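Local coordinates for protein 3-oxo-glucose-6-phosphate:glutamate aminotransferase (Bacillus subtilis subsp. subtilis, PDB 4K2M) that transfers an amino group reversibly from glutamate to 3-dehydro-glucose 6-phosphate with pyridoxal phosphate as cofactor, giving kanosamine 6-phosphate on the way to antibiotics, at residues Y248-V253 against D347-L352; D224-I229 against I240-F245; L330-N335 against G432-I437. One frame throughout, in Å; residues are numbered along the deposited sequence.

Contacts 1 and 2 share one active site, whereas contact 3 lies away from it. The first two have centres 10 Å apart and both touch O1G, the external aldimine of the cofactor with kanosamine 6-phosphate: contact 2 holds its pyridine ring and the cofactor phosphate, contact 1 its sugar and the sugar phosphate. They also meet directly, His351 CD2 packing 3.5 Å from Gln227 CD and Lys249 CD 3.4 Å from Cys226 O. In sequence both segments of contact 2 precede those of contact 1. Contact 3, between 330-335 and 432-437, is helix packing about 25 Å from contact 1 and about 32 Å from contact 2, centre to centre. Its segments alternate with those of contact 1.

Contact 1 (Y248-V253 against D347-L352). With O1G (3-deoxy-3-[(E)-({3-hydroxy-2-methyl-5-[(phosphonooxy)methyl]pyridin-4-yl}methylidene)amino]-6-O-phosphono-alpha-D-gluco pyranose), chain C.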
loop_
_atom_site.group_PDB
_atom_site.type_symbol
_atom_site.label_atom_id
_atom_site.label_comp_id
_atom_site.label_asym_id
_atom_site.label_seq_id
_atom_site.Cartn_x
_atom_site.Cartn_y
_atom_site.Cartn_z
ATOM N N TYR A 248 -8.828 -10.661 -4.465
ATOM C CA TYR A 248 -9.135 -11.947 -5.078
ATOM C C TYR A 248 -8.904 -13.114 -4.125
ATOM O O TYR A 248 -9.184 -14.261 -4.477
ATOM C CB TYR A 248 -8.312 -12.174 -6.344
ATOM C CG TYR A 248 -8.173 -10.949 -7.215
ATOM C CD1 TYR A 248 -9.259 -10.122 -7.481
ATOM C CD2 TYR A 248 -6.945 -10.609 -7.742
ATOM C CE1 TYR A 248 -9.110 -8.985 -8.272
ATOM C CE2 TYR A 248 -6.790 -9.501 -8.529
ATOM C CZ TYR A 248 -7.863 -8.692 -8.794
ATOM O OH TYR A 248 -7.672 -7.573 -9.578
ATOM N N LYS A 249 -8.388 -12.842 -2.931
ATOM C CA LYS A 249 -8.086 -13.940 -1.996
ATOM C C LYS A 249 -9.358 -14.487 -1.331
ATOM O O LYS A 249 -10.440 -13.902 -1.441
ATOM C CB LYS A 249 -7.063 -13.498 -0.932
ATOM C CG LYS A 249 -5.700 -13.045 -1.501
ATOM C CD LYS A 249 -5.011 -14.148 -2.297
ATOM C CE LYS A 249 -3.791 -13.583 -3.013
ATOM N NZ LYS A 249 -4.239 -12.683 -4.137
ATOM N N ASN A 250 -9.232 -15.617 -0.636
ATOM C CA ASN A 250 -10.404 -16.210 0.024
ATOM C C ASN A 250 -11.066 -15.232 0.986
ATOM O O ASN A 250 -12.282 -15.258 1.190
ATOM C CB ASN A 250 -9.998 -17.484 0.775
ATOM C CG ASN A 250 -9.795 -18.667 -0.152
ATOM O OD1 ASN A 250 -9.423 -18.503 -1.313
ATOM N ND2 ASN A 250 -10.044 -19.875 0.357
ATOM N N PHE A 251 -10.239 -14.392 1.602
ATOM C CA PHE A 251 -10.705 -13.249 2.373
ATOM C C PHE A 251 -9.866 -12.064 1.896
ATOM O O PHE A 251 -8.633 -12.123 1.924
ATOM C CB PHE A 251 -10.462 -13.461 3.872
ATOM C CG PHE A 251 -10.454 -12.177 4.661
ATOM C CD1 PHE A 251 -11.466 -11.247 4.498
ATOM C CD2 PHE A 251 -9.422 -11.897 5.550
ATOM C CE1 PHE A 251 -11.463 -10.053 5.201
ATOM C CE2 PHE A 251 -9.409 -10.716 6.266
ATOM C CZ PHE A 251 -10.439 -9.780 6.086
ATOM N N GLY A 252 -10.527 -11.001 1.447
ATOM C CA GLY A 252 -9.814 -9.812 1.031
ATOM C C GLY A 252 -10.503 -8.536 1.455
ATOM O O GLY A 252 -11.634 -8.571 1.937
ATOM N N VAL A 253 -9.798 -7.418 1.301
ATOM C CA VAL A 253 -10.353 -6.104 1.582
ATOM C C VAL A 253 -10.659 -5.418 0.247
ATOM O O VAL A 253 -10.941 -6.095 -0.748
ATOM C CB VAL A 253 -9.413 -5.266 2.494
ATOM C CG1 VAL A 253 -9.315 -5.930 3.884
ATOM C CG2 VAL A 253 -8.014 -5.126 1.871
ATOM N N ASP A 347 -6.681 -30.438 4.369
ATOM C CA ASP A 347 -5.647 -29.408 4.447
ATOM C C ASP A 347 -5.604 -28.566 3.175
ATOM O O ASP A 347 -4.536 -28.327 2.616
ATOM C CB ASP A 347 -4.266 -30.028 4.733
ATOM C CG ASP A 347 -3.819 -31.002 3.653
ATOM O OD1 ASP A 347 -4.673 -31.426 2.841
ATOM O OD2 ASP A 347 -2.609 -31.348 3.617
ATOM N N HIS A 348 -6.770 -28.109 2.732
ATOM C CA HIS A 348 -6.879 -27.321 1.501
ATOM C C HIS A 348 -8.023 -26.330 1.712
ATOM O O HIS A 348 -9.054 -26.691 2.286
ATOM C CB HIS A 348 -7.240 -28.261 0.331
ATOM C CG HIS A 348 -6.772 -27.794 -1.019
ATOM N ND1 HIS A 348 -6.967 -26.513 -1.486
ATOM C CD2 HIS A 348 -6.144 -28.470 -2.014
ATOM C CE1 HIS A 348 -6.458 -26.412 -2.705
ATOM N NE2 HIS A 348 -5.959 -27.584 -3.048
ATOM N N VAL A 349 -7.850 -25.082 1.270
ATOM C CA VAL A 349 -8.946 -24.120 1.341
ATOM C C VAL A 349 -9.455 -23.693 -0.036
ATOM O O VAL A 349 -10.309 -22.823 -0.142
ATOM C CB VAL A 349 -8.627 -22.884 2.214
ATOM C CG1 VAL A 349 -8.444 -23.287 3.666
ATOM C CG2 VAL A 349 -7.370 -22.134 1.691
ATOM N N TRP A 350 -8.920 -24.311 -1.083
ATOM C CA TRP A 350 -9.514 -24.219 -2.411
ATOM C C TRP A 350 -9.561 -22.795 -2.918
ATOM O O TRP A 350 -10.591 -22.310 -3.386
ATOM C CB TRP A 350 -10.911 -24.864 -2.417
ATOM C CG TRP A 350 -10.853 -26.274 -1.894
ATOM C CD1 TRP A 350 -11.333 -26.726 -0.691
ATOM C CD2 TRP A 350 -10.246 -27.398 -2.539
ATOM N NE1 TRP A 350 -11.051 -28.078 -0.552
ATOM C CE2 TRP A 350 -10.387 -28.508 -1.676
ATOM C CE3 TRP A 350 -9.590 -27.577 -3.768
ATOM C CZ2 TRP A 350 -9.910 -29.781 -2.005
ATOM C CZ3 TRP A 350 -9.107 -28.842 -4.092
ATOM C CH2 TRP A 350 -9.273 -29.929 -3.213
ATOM N N HIS A 351 -8.420 -22.114 -2.836
ATOM C CA HIS A 351 -8.323 -20.801 -3.450
ATOM C C HIS A 351 -8.381 -20.921 -4.981
ATOM O O HIS A 351 -9.037 -20.125 -5.660
ATOM C CB HIS A 351 -7.020 -20.114 -3.046
ATOM C CG HIS A 351 -6.822 -18.800 -3.730
ATOM N ND1 HIS A 351 -7.666 -17.729 -3.532
ATOM C CD2 HIS A 351 -5.901 -18.394 -4.634
ATOM C CE1 HIS A 351 -7.264 -16.712 -4.275
ATOM N NE2 HIS A 351 -6.197 -17.089 -4.954
ATOM N N LEU A 352 -7.662 -21.911 -5.511
ATOM C CA LEU A 352 -7.701 -22.263 -6.927
ATOM C C LEU A 352 -7.934 -23.760 -7.012
ATOM O O LEU A 352 -7.615 -24.483 -6.068
ATOM C CB LEU A 352 -6.390 -21.855 -7.626
ATOM C CG LEU A 352 -6.249 -20.330 -7.807
ATOM C CD1 LEU A 352 -4.776 -19.849 -7.786
ATOM C CD2 LEU A 352 -6.945 -19.856 -9.086
HETATM P P O1G C . -0.137 -9.502 -2.463
HETATM C C3A O1G C . 0.258 -15.113 -3.920
HETATM O O3 O1G C . -0.699 -15.679 -4.694
HETATM C C1 O1G C . -2.875 -12.770 -8.943
HETATM N "N1'" O1G C . 2.122 -15.262 -2.471
HETATM C C2 O1G C . -2.122 -13.474 -7.812
HETATM O O2 O1G C . -2.729 -14.810 -7.775
HETATM C C9A O1G C . 1.200 -15.880 -3.226
HETATM C C2A O1G C . 1.221 -17.398 -3.275
HETATM C C3 O1G C . -2.241 -12.763 -6.453
HETATM N "N3'" O1G C . -1.246 -13.434 -5.598
HETATM O O1 O1G C . -4.298 -12.891 -8.793
HETATM C C4 O1G C . -2.015 -11.243 -6.570
HETATM O O4 O1G C . -2.630 -10.766 -5.356
HETATM C C4A O1G C . 0.276 -13.732 -3.834
HETATM C C4B O1G C . -0.689 -12.897 -4.578
HETATM C C5 O1G C . -2.887 -10.718 -7.711
HETATM O O5 O1G C . -2.572 -11.368 -8.948
HETATM C C5A O1G C . 1.247 -13.117 -3.048
HETATM C C5T O1G C . 1.429 -11.605 -2.838
HETATM C C6 O1G C . -2.618 -9.284 -8.071
HETATM C C6A O1G C . 2.164 -13.914 -2.380
HETATM O OP1 O1G C . 1.180 -8.760 -2.388
HETATM O OP2 O1G C . -1.057 -9.177 -1.334
HETATM O OP3 O1G C . -0.758 -9.429 -3.877
HETATM O OP4 O1G C . 0.251 -11.072 -2.190
HETATM O O6 O1G C . -3.542 -8.704 -8.912
HETATM P "P'" O1G C . -3.904 -7.143 -8.783
HETATM O OP6 O1G C . -4.509 -6.978 -7.405
HETATM O OP7 O1G C . -2.645 -6.334 -8.995
HETATM O OP8 O1G C . -4.923 -6.961 -9.911
HETATM O O HOH W 1 -4.951 -15.017 -6.332
#
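Asn250 reaches across to 347-352 with both ends of its amide. OD1 accepts from His351 ND1 at 2.9 Å and lies near the plane of the imidazole, while ND2 gives a hydrogen to Val349 O, which it meets from above that carbonyl's plane rather than on a lone pair. The two bonds fix which way round the amide sits, and the one to ND1 puts the proton on that nitrogen. His351 CE1 comes to 3.1 Å from Tyr248 O at the ring edge, and NE2, at the far side of the ring, meets a water 2.8 Å away that also bonds O1G O2.

Lys249 starts out pointing away from 347-352. Its CB and CG, bent at chi2 (-60°), lead to CD, which packs on His351 CE1 at 3.9 Å. CE then lies 3.5 Å from O1G C4B, the former aldehyde carbon, and a second bend at chi4 (-71°) turns NZ to the sugar, where it donates to O1G O4 at 2.8 Å. Asn246 OD1 is a further partner of NZ. Farther along the ligand, Tyr248 OH donates to OP8 of the sugar phosphate, 2.8 Å away.

Lys249 probably holds the cofactor as a Schiff base in the resting enzyme, as the matching lysine does in relatives. Here the amino sugar has displaced it, as expected of the external aldimine of a fold-type I aminotransferase.

Contact 2 (D224-I229 against I240-F245); sequences DACQGI and ITTLSF. With O1G (3-deoxy-3-[(E)-({3-hydroxy-2-methyl-5-[(phosphonooxy)methyl]pyridin-4-yl}methylidene)amino]-6-O-phosphono-alpha-D-gluco pyranose), chain C.
Asp224 OD2 is gripped from two quarters: the pyridine nitrogen N1' of O1G lies 2.7 Å away, and Thr156 OG1 makes a hydrogen bond to the same oxygen. OD1, 3.1 Å from the same N1', accepts from Cys226 N at 2.9 Å, closing an Asx turn. With CG anti to the backbone nitrogen (chi1 177°), the group extends from the end of strand 220-224 to the cofactor. A carboxylate facing the pyridine nitrogen is a hallmark of fold-type I pyridoxal phosphate enzymes, in which it probably favours the protonated ring.

In the mixed sheet of the large domain, strand 220-224 runs parallel to 240-244; Ala225 N donates to Thr242 O at 3.0 Å just as the chain leaves for a type I turn from Ala225 to Gly228. Beyond the bridge, Cys226 CB packs against Ser244 CB at 3.6 Å and against the pyridine. Ser244 OG gives its hydrogen to OP2 of the cofactor phosphate, 2.6 Å away, and Gln227 NE2 donates to O1G O3 at 2.6 Å. On the side away from the ligand, Leu243 CD2 packs on Ala225 CB and Ile229 CB, while Ile229 CD1 meets the edge of the Phe245 ring at 4.3 Å.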
loop_
_atom_site.group_PDB
_atom_site.type_symbol
_atom_site.label_atom_id
_atom_site.label_comp_id
_atom_site.label_asym_id
_atom_site.label_seq_id
_atom_site.Cartn_x
_atom_site.Cartn_y
_atom_site.Cartn_z
ATOM N N ASP A 224 4.576 -18.745 3.147
ATOM C CA ASP A 224 3.761 -17.866 2.326
ATOM C C ASP A 224 2.397 -18.521 2.319
ATOM O O ASP A 224 2.157 -19.475 1.576
ATOM C CB ASP A 224 4.328 -17.815 0.908
ATOM C CG ASP A 224 3.501 -16.971 -0.028
ATOM O OD1 ASP A 224 2.331 -16.665 0.285
ATOM O OD2 ASP A 224 4.022 -16.634 -1.102
ATOM N N ALA A 225 1.500 -18.016 3.156
ATOM C CA ALA A 225 0.150 -18.548 3.227
ATOM C C ALA A 225 -0.789 -17.524 2.613
ATOM O O ALA A 225 -1.967 -17.429 2.990
ATOM C CB ALA A 225 -0.231 -18.823 4.678
ATOM N N CYS A 226 -0.271 -16.737 1.670
ATOM C CA CYS A 226 -1.101 -15.686 1.085
ATOM C C CYS A 226 -2.385 -16.201 0.425
ATOM O O CYS A 226 -3.394 -15.476 0.368
ATOM C CB CYS A 226 -0.282 -14.801 0.141
ATOM S SG CYS A 226 0.919 -13.787 1.053
ATOM N N GLN A 227 -2.375 -17.464 -0.016
ATOM C CA GLN A 227 -3.578 -18.071 -0.607
ATOM C C GLN A 227 -4.255 -19.072 0.332
ATOM O O GLN A 227 -5.162 -19.784 -0.079
ATOM C CB GLN A 227 -3.216 -18.803 -1.904
ATOM C CG GLN A 227 -2.821 -17.860 -3.041
ATOM C CD GLN A 227 -2.446 -18.607 -4.315
ATOM O OE1 GLN A 227 -2.624 -19.822 -4.410
ATOM N NE2 GLN A 227 -1.916 -17.881 -5.295
ATOM N N GLY A 228 -3.805 -19.133 1.581
ATOM C CA GLY A 228 -4.199 -20.221 2.466
ATOM C C GLY A 228 -4.991 -19.875 3.724
ATOM O O GLY A 228 -5.084 -20.715 4.632
ATOM N N ILE A 229 -5.571 -18.683 3.808
ATOM C CA ILE A 229 -6.349 -18.363 5.013
ATOM C C ILE A 229 -7.484 -19.370 5.230
ATOM O O ILE A 229 -8.220 -19.703 4.294
ATOM C CB ILE A 229 -6.878 -16.918 5.036
ATOM C CG1 ILE A 229 -7.361 -16.574 6.453
ATOM C CG2 ILE A 229 -7.990 -16.705 3.995
ATOM C CD1 ILE A 229 -7.627 -15.100 6.697
ATOM N N ILE A 240 7.347 -17.402 11.108
ATOM C CA ILE A 240 6.458 -16.351 10.617
ATOM C C ILE A 240 5.472 -16.899 9.599
ATOM O O ILE A 240 5.837 -17.704 8.747
ATOM C CB ILE A 240 7.265 -15.212 9.963
ATOM C CG1 ILE A 240 7.957 -14.390 11.051
ATOM C CG2 ILE A 240 6.358 -14.311 9.076
ATOM C CD1 ILE A 240 8.450 -13.045 10.591
ATOM N N THR A 241 4.223 -16.451 9.691
ATOM C CA THR A 241 3.198 -16.763 8.697
ATOM C C THR A 241 2.824 -15.471 7.965
ATOM O O THR A 241 2.614 -14.437 8.599
ATOM C CB THR A 241 1.939 -17.313 9.403
ATOM O OG1 THR A 241 2.260 -18.555 10.058
ATOM C CG2 THR A 241 0.790 -17.540 8.413
ATOM N N THR A 242 2.716 -15.508 6.642
ATOM C CA THR A 242 2.282 -14.307 5.932
ATOM C C THR A 242 0.945 -14.538 5.242
ATOM O O THR A 242 0.679 -15.625 4.731
ATOM C CB THR A 242 3.314 -13.855 4.904
ATOM O OG1 THR A 242 3.468 -14.886 3.919
ATOM C CG2 THR A 242 4.645 -13.611 5.584
ATOM N N LEU A 243 0.123 -13.492 5.216
ATOM C CA LEU A 243 -1.180 -13.543 4.576
ATOM C C LEU A 243 -1.290 -12.412 3.575
ATOM O O LEU A 243 -0.618 -11.395 3.718
ATOM C CB LEU A 243 -2.293 -13.374 5.613
ATOM C CG LEU A 243 -2.425 -14.524 6.618
ATOM C CD1 LEU A 243 -3.440 -14.182 7.699
ATOM C CD2 LEU A 243 -2.846 -15.808 5.908
ATOM N N SER A 244 -2.151 -12.597 2.572
ATOM C CA SER A 244 -2.566 -11.514 1.677
ATOM C C SER A 244 -4.052 -11.307 1.836
ATOM O O SER A 244 -4.803 -12.286 1.987
ATOM C CB SER A 244 -2.321 -11.869 0.213
ATOM O OG SER A 244 -2.912 -10.883 -0.626
ATOM N N PHE A 245 -4.482 -10.046 1.798
ATOM C CA PHE A 245 -5.911 -9.707 1.793
ATOM C C PHE A 245 -6.236 -8.975 0.512
ATOM O O PHE A 245 -7.135 -8.141 0.455
ATOM C CB PHE A 245 -6.291 -8.849 3.009
ATOM C CG PHE A 245 -5.871 -9.456 4.313
ATOM C CD1 PHE A 245 -6.233 -10.760 4.634
ATOM C CD2 PHE A 245 -5.072 -8.743 5.192
ATOM C CE1 PHE A 245 -5.823 -11.330 5.839
ATOM C CE2 PHE A 245 -4.663 -9.300 6.395
ATOM C CZ PHE A 245 -5.037 -10.592 6.722
HETATM P P O1G C . -0.137 -9.502 -2.463
HETATM C C3A O1G C . 0.258 -15.113 -3.920
HETATM O O3 O1G C . -0.699 -15.679 -4.694
HETATM C C1 O1G C . -2.875 -12.770 -8.943
HETATM N "N1'" O1G C . 2.122 -15.262 -2.471
HETATM C C2 O1G C . -2.122 -13.474 -7.812
HETATM O O2 O1G C . -2.729 -14.810 -7.775
HETATM C C9A O1G C . 1.200 -15.880 -3.226
HETATM C C2A O1G C . 1.221 -17.398 -3.275
HETATM C C3 O1G C . -2.241 -12.763 -6.453
HETATM N "N3'" O1G C . -1.246 -13.434 -5.598
HETATM O O1 O1G C . -4.298 -12.891 -8.793
HETATM C C4 O1G C . -2.015 -11.243 -6.570
HETATM O O4 O1G C . -2.630 -10.766 -5.356
HETATM C C4A O1G C . 0.276 -13.732 -3.834
HETATM C C4B O1G C . -0.689 -12.897 -4.578
HETATM C C5 O1G C . -2.887 -10.718 -7.711
HETATM O O5 O1G C . -2.572 -11.368 -8.948
HETATM C C5A O1G C . 1.247 -13.117 -3.048
HETATM C C5T O1G C . 1.429 -11.605 -2.838
HETATM C C6 O1G C . -2.618 -9.284 -8.071
HETATM C C6A O1G C . 2.164 -13.914 -2.380
HETATM O OP1 O1G C . 1.180 -8.760 -2.388
HETATM O OP2 O1G C . -1.057 -9.177 -1.334
HETATM O OP3 O1G C . -0.758 -9.429 -3.877
HETATM O OP4 O1G C . 0.251 -11.072 -2.190
HETATM O O6 O1G C . -3.542 -8.704 -8.912
HETATM P "P'" O1G C . -3.904 -7.143 -8.783
HETATM O OP6 O1G C . -4.509 -6.978 -7.405
HETATM O OP7 O1G C . -2.645 -6.334 -8.995
HETATM O OP8 O1G C . -4.923 -6.961 -9.911
#

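Contact 3 (L330-N335 against G432-I437)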
loop_
_atom_site.group_PDB
_atom_site.type_symbol
_atom_site.label_atom_id
_atom_site.label_comp_id
_atom_site.label_asym_id
_atom_site.label_seq_id
_atom_site.Cartn_x
_atom_site.Cartn_y
_atom_site.Cartn_z
ATOM N N LEU A 330 -16.440 -35.205 -11.759
ATOM C CA LEU A 330 -15.443 -35.441 -12.801
ATOM C C LEU A 330 -14.717 -36.762 -12.610
ATOM O O LEU A 330 -13.817 -37.087 -13.377
ATOM C CB LEU A 330 -14.406 -34.304 -12.862
ATOM C CG LEU A 330 -14.972 -32.932 -13.232
ATOM C CD1 LEU A 330 -13.857 -31.911 -13.147
ATOM C CD2 LEU A 330 -15.589 -32.941 -14.632
ATOM N N ALA A 331 -15.114 -37.517 -11.590
ATOM C CA ALA A 331 -14.419 -38.749 -11.192
ATOM C C ALA A 331 -14.067 -39.690 -12.345
ATOM O O ALA A 331 -12.961 -40.236 -12.396
ATOM C CB ALA A 331 -15.243 -39.498 -10.155
ATOM N N GLU A 332 -15.018 -39.900 -13.248
ATOM C CA GLU A 332 -14.827 -40.858 -14.334
ATOM C C GLU A 332 -13.624 -40.495 -15.189
ATOM O O GLU A 332 -12.882 -41.382 -15.639
ATOM C CB GLU A 332 -16.080 -40.933 -15.208
ATOM C CG GLU A 332 -16.042 -42.059 -16.241
ATOM C CD GLU A 332 -17.066 -41.875 -17.358
ATOM O OE1 GLU A 332 -18.193 -41.402 -17.082
ATOM O OE2 GLU A 332 -16.737 -42.198 -18.517
ATOM N N LEU A 333 -13.415 -39.196 -15.410
ATOM C CA LEU A 333 -12.301 -38.760 -16.253
ATOM C C LEU A 333 -10.962 -39.118 -15.618
ATOM O O LEU A 333 -9.978 -39.380 -16.314
ATOM C CB LEU A 333 -12.375 -37.258 -16.539
ATOM C CG LEU A 333 -13.580 -36.776 -17.349
ATOM C CD1 LEU A 333 -13.599 -35.256 -17.467
ATOM C CD2 LEU A 333 -13.569 -37.402 -18.740
ATOM N N GLN A 334 -10.921 -39.147 -14.289
ATOM C CA GLN A 334 -9.705 -39.554 -13.601
ATOM C C GLN A 334 -9.601 -41.075 -13.522
ATOM O O GLN A 334 -8.519 -41.629 -13.665
ATOM C CB GLN A 334 -9.630 -38.958 -12.193
ATOM C CG GLN A 334 -8.467 -39.514 -11.371
ATOM C CD GLN A 334 -8.283 -38.788 -10.051
ATOM O OE1 GLN A 334 -7.312 -38.053 -9.869
ATOM N NE2 GLN A 334 -9.208 -38.995 -9.125
ATOM N N ASN A 335 -10.721 -41.747 -13.281
ATOM C CA ASN A 335 -10.724 -43.210 -13.230
ATOM C C ASN A 335 -10.214 -43.845 -14.522
ATOM O O ASN A 335 -9.605 -44.917 -14.500
ATOM C CB ASN A 335 -12.133 -43.736 -12.915
ATOM C CG ASN A 335 -12.617 -43.323 -11.544
ATOM O OD1 ASN A 335 -11.819 -43.001 -10.661
ATOM N ND2 ASN A 335 -13.937 -43.327 -11.357
ATOM N N GLY A 432 -18.668 -29.550 -20.430
ATOM C CA GLY A 432 -17.740 -29.133 -21.470
ATOM C C GLY A 432 -16.445 -29.922 -21.381
ATOM O O GLY A 432 -15.876 -30.346 -22.392
ATOM N N LEU A 433 -15.961 -30.122 -20.162
ATOM C CA LEU A 433 -14.730 -30.870 -19.974
ATOM C C LEU A 433 -14.904 -32.316 -20.442
ATOM O O LEU A 433 -14.018 -32.866 -21.122
ATOM C CB LEU A 433 -14.291 -30.825 -18.511
ATOM C CG LEU A 433 -12.853 -31.254 -18.236
ATOM C CD1 LEU A 433 -11.868 -30.299 -18.920
ATOM C CD2 LEU A 433 -12.608 -31.295 -16.730
ATOM N N PHE A 434 -16.033 -32.933 -20.086
ATOM C CA PHE A 434 -16.313 -34.292 -20.542
ATOM C C PHE A 434 -16.326 -34.348 -22.074
ATOM O O PHE A 434 -15.693 -35.217 -22.684
ATOM C CB PHE A 434 -17.647 -34.802 -19.977
ATOM C CG PHE A 434 -17.512 -35.580 -18.702
ATOM C CD1 PHE A 434 -17.172 -36.930 -18.734
ATOM C CD2 PHE A 434 -17.745 -34.978 -17.468
ATOM C CE1 PHE A 434 -17.064 -37.663 -17.561
ATOM C CE2 PHE A 434 -17.633 -35.715 -16.280
ATOM C CZ PHE A 434 -17.295 -37.053 -16.332
ATOM N N HIS A 435 -17.018 -33.399 -22.695
ATOM C CA HIS A 435 -17.113 -33.379 -24.151
ATOM C C HIS A 435 -15.755 -33.144 -24.820
ATOM O O HIS A 435 -15.382 -33.860 -25.746
ATOM C CB HIS A 435 -18.110 -32.320 -24.619
ATOM C CG HIS A 435 -18.432 -32.406 -26.075
ATOM N ND1 HIS A 435 -17.588 -31.925 -27.051
ATOM C CD2 HIS A 435 -19.500 -32.932 -26.722
ATOM C CE1 HIS A 435 -18.124 -32.147 -28.239
ATOM N NE2 HIS A 435 -19.284 -32.753 -28.067
ATOM N N VAL A 436 -15.026 -32.132 -24.360
ATOM C CA VAL A 436 -13.727 -31.793 -24.954
ATOM C C VAL A 436 -12.681 -32.902 -24.783
ATOM O O VAL A 436 -11.963 -33.238 -25.727
ATOM C CB VAL A 436 -13.176 -30.464 -24.411
ATOM C CG1 VAL A 436 -11.740 -30.235 -24.900
ATOM C CG2 VAL A 436 -14.071 -29.314 -24.845
ATOM N N ILE A 437 -12.593 -33.472 -23.586
ATOM C CA ILE A 437 -11.576 -34.491 -23.322
ATOM C C ILE A 437 -11.810 -35.757 -24.148
ATOM O O ILE A 437 -10.862 -36.384 -24.625
ATOM C CB ILE A 437 -11.441 -34.802 -21.818
ATOM C CG1 ILE A 437 -10.160 -34.168 -21.280
ATOM C CG2 ILE A 437 -11.408 -36.311 -21.555
ATOM C CD1 ILE A 437 -10.379 -33.240 -20.124
#
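Helices 331-335 and 432-437 run in roughly the same direction, their axes 31° apart and 11.0 Å from each other at closest approach, so long side chains have to fill the gap. Phe434 does most of this. Leu333 CG sits over one face of its ring, offset toward the rim and 3.9 Å from the centroid, in a CH-pi contact. Both methyls of Leu333 continue the cover: CD2 rests 3.6 Å from Phe434 CD1 and goes on to Ile437 CG2 at 3.7 Å, while CD1 turns to Leu433 CG.

The pairing joins the short helix that follows 312-329 to the C-terminal helix 423-441, in the part of the aminotransferase fold that also holds helix 362-373. Leu369 of that helix touches Leu433, and Ile339, in the loop beyond 331-335, touches both Leu333 and Ile437. Just before the short helix, Leu330 branches between two neighbours, CD1 meeting Leu433 CD2 at 3.8 Å and CD2 meeting Phe434 CE2 at the same distance. The extended side chain of Glu332 runs at about a right angle to that of Phe434, its carboxylate turned 57° from the ring and OE1 3.9 Å from Phe434 CE1; OE2 salt-bridges Lys336 and Lys438.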